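Ribosomal protein uL16 3-hydroxylase (Escherichia coli, PDB 4CCL) is a growth-regulating oxygenase that uses iron and 2-oxoglutarate to hydroxylate an arginine of ribosomal protein uL16. Local coordinates at residues B[17-31]-B[168-182]. Numbering follows the deposited sequence.
Sequences WQKRPVVLKRGFNNF and IIDEELEPGDILYIP
Asp177 OD2 is gripped from opposite faces of its carboxylate plane, by Lys25 NZ at 3.1 Å in a salt bridge and by the backbone N of Glu174. Asp177 OD1 takes Arg26 N at 2.8 Å in a nearly straight bond (174°), so one carboxylate ties the 24-27 type II turn to the 174-177 type II turn. An asparagine here, with one oxygen and no charge, would probably leave Lys25 without its anionic mate and set an NH2 against one of the two backbone donors, Arg26 N or Glu174 N. Beside it Gly176 O receives Phe28 N at 3.0 Å. Between these turns and Pro182, strands 22-24 and 178-181 pair antiparallel, Val22 with Tyr180 and Leu24 with Ile178 in hydrogen-bonded pairs. On one face Val23 spreads its methyls: CG2 meets Leu179 CD1 and Ile169 CG2, while CG1 reaches Leu173 CD1. On the other, Ile178 CD1 lies 4.0 Å from Phe28 CE2. CG anti to the backbone N (chi1 166°) carries the Tyr180 ring alongside Trp17, where its OH accepts Gln18 N at 2.6 Å; that hydroxyl also bonds Asp130. The two rings are near parallel (26°) but slid apart, Trp17 CE3 touching Tyr180 CE1 at 3.6 Å. Segment 17-31 thereby adds an edge strand to the larger sheet of the JmjC double-stranded beta-helix, in the cupin clan.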
loop_
_atom_site.group_PDB
_atom_site.type_symbol
_atom_site.label_atom_id
_atom_site.label_comp_id
_atom_site.label_asym_id
_atom_site.label_seq_id
_atom_site.Cartn_x
_atom_site.Cartn_y
_atom_site.Cartn_z
ATOM N N TRP B 17 -18.884 25.542 11.480
ATOM C CA TRP B 17 -18.405 24.365 10.762
ATOM C C TRP B 17 -16.978 23.973 11.133
ATOM O O TRP B 17 -16.064 24.796 11.109
ATOM C CB TRP B 17 -18.453 24.648 9.261
ATOM C CG TRP B 17 -17.792 23.605 8.432
ATOM C CD1 TRP B 17 -16.556 23.671 7.858
ATOM C CD2 TRP B 17 -18.330 22.330 8.082
ATOM N NE1 TRP B 17 -16.294 22.515 7.165
ATOM C CE2 TRP B 17 -17.370 21.672 7.292
ATOM C CE3 TRP B 17 -19.534 21.677 8.363
ATOM C CZ2 TRP B 17 -17.573 20.397 6.776
ATOM C CZ3 TRP B 17 -19.735 20.409 7.851
ATOM C CH2 TRP B 17 -18.760 19.782 7.066
ATOM N N GLN B 18 -16.820 22.698 11.483
ATOM C CA GLN B 18 -15.555 22.126 11.942
ATOM C C GLN B 18 -15.000 22.818 13.189
ATOM O O GLN B 18 -13.801 22.752 13.460
ATOM C CB GLN B 18 -14.515 22.146 10.818
ATOM C CG GLN B 18 -14.704 21.069 9.771
ATOM C CD GLN B 18 -13.865 19.839 10.052
ATOM O OE1 GLN B 18 -12.682 19.943 10.376
ATOM N NE2 GLN B 18 -14.475 18.665 9.935
ATOM N N LYS B 19 -15.874 23.474 13.949
ATOM C CA LYS B 19 -15.451 24.177 15.157
ATOM C C LYS B 19 -16.318 23.846 16.369
ATOM O O LYS B 19 -15.865 23.193 17.307
ATOM C CB LYS B 19 -15.441 25.688 14.918
ATOM C CG LYS B 19 -14.625 26.115 13.712
ATOM C CD LYS B 19 -14.713 27.609 13.475
ATOM C CE LYS B 19 -14.233 27.963 12.076
ATOM N NZ LYS B 19 -15.171 27.446 11.036
ATOM N N ARG B 20 -17.568 24.303 16.335
ATOM C CA ARG B 20 -18.481 24.168 17.465
ATOM C C ARG B 20 -19.826 23.624 17.008
ATOM O O ARG B 20 -20.279 23.924 15.903
ATOM C CB ARG B 20 -18.700 25.527 18.135
ATOM C CG ARG B 20 -17.425 26.256 18.522
ATOM C CD ARG B 20 -16.614 25.463 19.530
ATOM N NE ARG B 20 -17.310 25.317 20.804
ATOM C CZ ARG B 20 -16.884 24.545 21.800
ATOM N NH1 ARG B 20 -15.767 23.845 21.667
ATOM N NH2 ARG B 20 -17.577 24.470 22.927
ATOM N N PRO B 21 -20.475 22.821 17.863
ATOM C CA PRO B 21 -21.817 22.325 17.555
ATOM C C PRO B 21 -22.904 23.370 17.770
ATOM O O PRO B 21 -22.738 24.283 18.579
ATOM C CB PRO B 21 -21.995 21.172 18.546
ATOM C CG PRO B 21 -21.144 21.538 19.698
ATOM C CD PRO B 21 -19.944 22.239 19.108
ATOM N N VAL B 22 -24.008 23.235 17.041
ATOM C CA VAL B 22 -25.157 24.108 17.260
ATOM C C VAL B 22 -26.467 23.351 17.143
ATOM O O VAL B 22 -26.538 22.306 16.502
ATOM C CB VAL B 22 -25.220 25.287 16.258
ATOM C CG1 VAL B 22 -25.183 26.616 16.994
ATOM C CG2 VAL B 22 -24.114 25.193 15.223
ATOM N N VAL B 23 -27.501 23.883 17.780
ATOM C CA VAL B 23 -28.857 23.463 17.484
ATOM C C VAL B 23 -29.447 24.529 16.583
ATOM O O VAL B 23 -29.548 25.693 16.970
ATOM C CB VAL B 23 -29.723 23.339 18.746
ATOM C CG1 VAL B 23 -31.161 23.018 18.365
ATOM C CG2 VAL B 23 -29.164 22.273 19.668
ATOM N N LEU B 24 -29.826 24.138 15.374
ATOM C CA LEU B 24 -30.450 25.077 14.465
ATOM C C LEU B 24 -31.941 24.811 14.549
ATOM O O LEU B 24 -32.429 23.786 14.072
ATOM C CB LEU B 24 -29.944 24.844 13.041
ATOM C CG LEU B 24 -28.422 24.751 12.885
ATOM C CD1 LEU B 24 -28.051 24.144 11.544
ATOM C CD2 LEU B 24 -27.769 26.119 13.053
ATOM N N LYS B 25 -32.662 25.746 15.158
ATOM C CA LYS B 25 -34.080 25.563 15.420
ATOM C C LYS B 25 -34.866 25.911 14.168
ATOM O O LYS B 25 -34.607 26.936 13.537
ATOM C CB LYS B 25 -34.532 26.446 16.584
ATOM C CG LYS B 25 -33.847 26.160 17.915
ATOM C CD LYS B 25 -34.817 25.594 18.945
ATOM C CE LYS B 25 -34.993 24.095 18.789
ATOM N NZ LYS B 25 -36.121 23.597 19.628
ATOM N N ARG B 26 -35.821 25.052 13.821
ATOM C CA ARG B 26 -36.632 25.218 12.617
ATOM C C ARG B 26 -35.751 25.380 11.383
ATOM O O ARG B 26 -35.988 26.263 10.558
ATOM C CB ARG B 26 -37.570 26.421 12.747
ATOM C CG ARG B 26 -38.434 26.416 13.993
ATOM C CD ARG B 26 -39.798 25.791 13.745
ATOM N NE ARG B 26 -40.874 26.678 14.182
ATOM C CZ ARG B 26 -41.768 27.231 13.368
ATOM N NH1 ARG B 26 -41.729 26.980 12.067
ATOM N NH2 ARG B 26 -42.710 28.027 13.856
ATOM N N GLY B 27 -34.722 24.542 11.280
ATOM C CA GLY B 27 -33.864 24.524 10.109
ATOM C C GLY B 27 -34.726 24.305 8.885
ATOM O O GLY B 27 -34.531 24.935 7.847
ATOM N N PHE B 28 -35.693 23.407 9.026
ATOM C CA PHE B 28 -36.748 23.245 8.042
ATOM C C PHE B 28 -38.071 23.694 8.648
ATOM O O PHE B 28 -38.447 23.245 9.732
ATOM C CB PHE B 28 -36.853 21.789 7.589
ATOM C CG PHE B 28 -35.647 21.299 6.850
ATOM C CD1 PHE B 28 -35.414 21.689 5.542
ATOM C CD2 PHE B 28 -34.745 20.441 7.460
ATOM C CE1 PHE B 28 -34.305 21.238 4.858
ATOM C CE2 PHE B 28 -33.635 19.987 6.780
ATOM C CZ PHE B 28 -33.413 20.386 5.478
ATOM N N ASN B 29 -38.765 24.590 7.952
ATOM C CA ASN B 29 -40.090 25.031 8.370
ATOM C C ASN B 29 -41.156 24.074 7.865
ATOM O O ASN B 29 -41.100 23.634 6.714
ATOM C CB ASN B 29 -40.384 26.437 7.848
ATOM C CG ASN B 29 -39.429 27.476 8.394
ATOM O OD1 ASN B 29 -38.870 27.317 9.479
ATOM N ND2 ASN B 29 -39.241 28.554 7.643
ATOM N N ASN B 30 -42.131 23.781 8.722
ATOM C CA ASN B 30 -43.184 22.813 8.427
ATOM C C ASN B 30 -42.600 21.544 7.832
ATOM O O ASN B 30 -42.880 21.199 6.685
ATOM C CB ASN B 30 -44.213 23.416 7.469
ATOM C CG ASN B 30 -44.763 24.736 7.964
ATOM O OD1 ASN B 30 -44.568 25.776 7.336
ATOM N ND2 ASN B 30 -45.451 24.703 9.099
ATOM N N PHE B 31 -41.793 20.848 8.623
ATOM C CA PHE B 31 -41.024 19.730 8.103
ATOM C C PHE B 31 -41.906 18.515 7.860
ATOM O O PHE B 31 -42.578 18.021 8.763
ATOM C CB PHE B 31 -39.874 19.381 9.048
ATOM C CG PHE B 31 -39.035 18.226 8.580
ATOM C CD1 PHE B 31 -38.119 18.389 7.553
ATOM C CD2 PHE B 31 -39.158 16.980 9.170
ATOM C CE1 PHE B 31 -37.347 17.325 7.122
ATOM C CE2 PHE B 31 -38.390 15.916 8.744
ATOM C CZ PHE B 31 -37.484 16.089 7.720
ATOM N N ILE B 168 -22.739 20.250 27.186
ATOM C CA ILE B 168 -22.751 21.666 26.842
ATOM C C ILE B 168 -24.003 21.981 26.029
ATOM O O ILE B 168 -24.343 23.144 25.816
ATOM C CB ILE B 168 -21.491 22.096 26.061
ATOM C CG1 ILE B 168 -21.470 21.470 24.666
ATOM C CG2 ILE B 168 -20.238 21.736 26.841
ATOM C CD1 ILE B 168 -20.278 21.888 23.831
ATOM N N ILE B 169 -24.677 20.934 25.561
ATOM C CA ILE B 169 -25.990 21.087 24.942
ATOM C C ILE B 169 -26.936 20.021 25.474
ATOM O O ILE B 169 -26.664 18.840 25.339
ATOM C CB ILE B 169 -25.925 20.972 23.400
ATOM C CG1 ILE B 169 -25.184 22.166 22.792
ATOM C CG2 ILE B 169 -27.325 20.877 22.810
ATOM C CD1 ILE B 169 -24.999 22.075 21.290
ATOM N N ASP B 170 -28.032 20.431 26.102
ATOM C CA ASP B 170 -29.082 19.482 26.456
ATOM C C ASP B 170 -30.417 20.073 26.020
ATOM O O ASP B 170 -30.877 21.056 26.600
ATOM C CB ASP B 170 -29.069 19.235 27.971
ATOM C CG ASP B 170 -29.898 18.028 28.380
ATOM O OD1 ASP B 170 -30.909 17.733 27.710
ATOM O OD2 ASP B 170 -29.535 17.370 29.381
ATOM N N GLU B 171 -31.065 19.451 25.034
ATOM C CA GLU B 171 -32.286 20.029 24.462
ATOM C C GLU B 171 -33.243 18.976 23.918
ATOM O O GLU B 171 -32.853 17.844 23.660
ATOM C CB GLU B 171 -31.957 21.032 23.342
ATOM C CG GLU B 171 -31.214 22.290 23.780
ATOM C CD GLU B 171 -31.281 23.408 22.760
ATOM O OE1 GLU B 171 -32.272 23.463 22.000
ATOM O OE2 GLU B 171 -30.344 24.234 22.721
ATOM N N GLU B 172 -34.503 19.362 23.754
ATOM C CA GLU B 172 -35.489 18.514 23.097
ATOM C C GLU B 172 -35.757 19.055 21.702
ATOM O O GLU B 172 -36.117 20.221 21.542
ATOM C CB GLU B 172 -36.791 18.493 23.891
ATOM C CG GLU B 172 -36.644 18.013 25.319
ATOM C CD GLU B 172 -37.896 18.259 26.137
ATOM O OE1 GLU B 172 -38.702 19.129 25.743
ATOM O OE2 GLU B 172 -38.078 17.581 27.170
ATOM N N LEU B 173 -35.586 18.210 20.693
ATOM C CA LEU B 173 -35.692 18.659 19.308
ATOM C C LEU B 173 -37.091 18.476 18.727
ATOM O O LEU B 173 -37.655 17.382 18.753
ATOM C CB LEU B 173 -34.644 17.965 18.432
ATOM C CG LEU B 173 -33.312 18.696 18.225
ATOM C CD1 LEU B 173 -32.778 19.277 19.523
ATOM C CD2 LEU B 173 -32.279 17.771 17.598
ATOM N N GLU B 174 -37.647 19.566 18.216
ATOM C CA GLU B 174 -38.940 19.536 17.552
ATOM C C GLU B 174 -38.698 19.217 16.079
ATOM O O GLU B 174 -37.592 19.428 15.582
ATOM C CB GLU B 174 -39.635 20.891 17.710
ATOM C CG GLU B 174 -39.529 21.501 19.109
ATOM C CD GLU B 174 -40.453 20.850 20.127
ATOM O OE1 GLU B 174 -41.083 19.824 19.798
ATOM O OE2 GLU B 174 -40.554 21.370 21.260
ATOM N N PRO B 175 -39.717 18.686 15.379
ATOM C CA PRO B 175 -39.559 18.411 13.945
ATOM C C PRO B 175 -39.120 19.645 13.160
ATOM O O PRO B 175 -39.710 20.715 13.310
ATOM C CB PRO B 175 -40.965 17.973 13.509
ATOM C CG PRO B 175 -41.882 18.359 14.641
ATOM C CD PRO B 175 -41.039 18.268 15.871
ATOM N N GLY B 176 -38.090 19.486 12.334
ATOM C CA GLY B 176 -37.528 20.592 11.582
ATOM C C GLY B 176 -36.225 21.106 12.167
ATOM O O GLY B 176 -35.455 21.783 11.483
ATOM N N ASP B 177 -35.977 20.785 13.434
ATOM C CA ASP B 177 -34.745 21.194 14.098
ATOM C C ASP B 177 -33.551 20.384 13.604
ATOM O O ASP B 177 -33.682 19.214 13.233
ATOM C CB ASP B 177 -34.872 21.059 15.616
ATOM C CG ASP B 177 -35.960 21.940 16.193
ATOM O OD1 ASP B 177 -36.273 22.989 15.588
ATOM O OD2 ASP B 177 -36.502 21.583 17.258
ATOM N N ILE B 178 -32.384 21.020 13.597
ATOM C CA ILE B 178 -31.152 20.369 13.174
ATOM C C ILE B 178 -30.068 20.565 14.220
ATOM O O ILE B 178 -29.894 21.664 14.747
ATOM C CB ILE B 178 -30.644 20.941 11.843
ATOM C CG1 ILE B 178 -31.772 20.976 10.814
ATOM C CG2 ILE B 178 -29.471 20.123 11.320
ATOM C CD1 ILE B 178 -31.411 21.706 9.559
ATOM N N LEU B 179 -29.350 19.491 14.526
ATOM C CA LEU B 179 -28.205 19.567 15.417
ATOM C C LEU B 179 -26.922 19.301 14.632
ATOM O O LEU B 179 -26.675 18.174 14.204
ATOM C CB LEU B 179 -28.357 18.549 16.548
ATOM C CG LEU B 179 -27.171 18.341 17.491
ATOM C CD1 LEU B 179 -26.828 19.628 18.218
ATOM C CD2 LEU B 179 -27.470 17.228 18.483
ATOM N N TYR B 180 -26.108 20.337 14.447
ATOM C CA TYR B 180 -24.814 20.170 13.798
ATOM C C TYR B 180 -23.738 19.848 14.821
ATOM O O TYR B 180 -23.520 20.615 15.759
ATOM C CB TYR B 180 -24.390 21.415 13.015
ATOM C CG TYR B 180 -22.926 21.350 12.637
ATOM C CD1 TYR B 180 -22.488 20.473 11.655
ATOM C CD2 TYR B 180 -21.977 22.130 13.289
ATOM C CE1 TYR B 180 -21.152 20.387 11.316
ATOM C CE2 TYR B 180 -20.638 22.049 12.955
ATOM C CZ TYR B 180 -20.233 21.175 11.968
ATOM O OH TYR B 180 -18.907 21.086 11.628
ATOM N N ILE B 181 -23.099 18.695 14.646
ATOM C CA ILE B 181 -21.979 18.268 15.479
ATOM C C ILE B 181 -20.674 18.094 14.693
ATOM O O ILE B 181 -20.612 17.270 13.781
ATOM C CB ILE B 181 -22.300 16.959 16.218
ATOM C CG1 ILE B 181 -23.705 17.027 16.830
ATOM C CG2 ILE B 181 -21.249 16.689 17.281
ATOM C CD1 ILE B 181 -24.179 15.728 17.443
ATOM N N PRO B 182 -19.633 18.874 15.032
ATOM C CA PRO B 182 -18.303 18.640 14.458
ATOM C C PRO B 182 -17.698 17.373 15.054
ATOM O O PRO B 182 -18.143 16.942 16.116
ATOM C CB PRO B 182 -17.494 19.861 14.921
ATOM C CG PRO B 182 -18.492 20.828 15.484
ATOM C CD PRO B 182 -19.630 20.003 15.973
#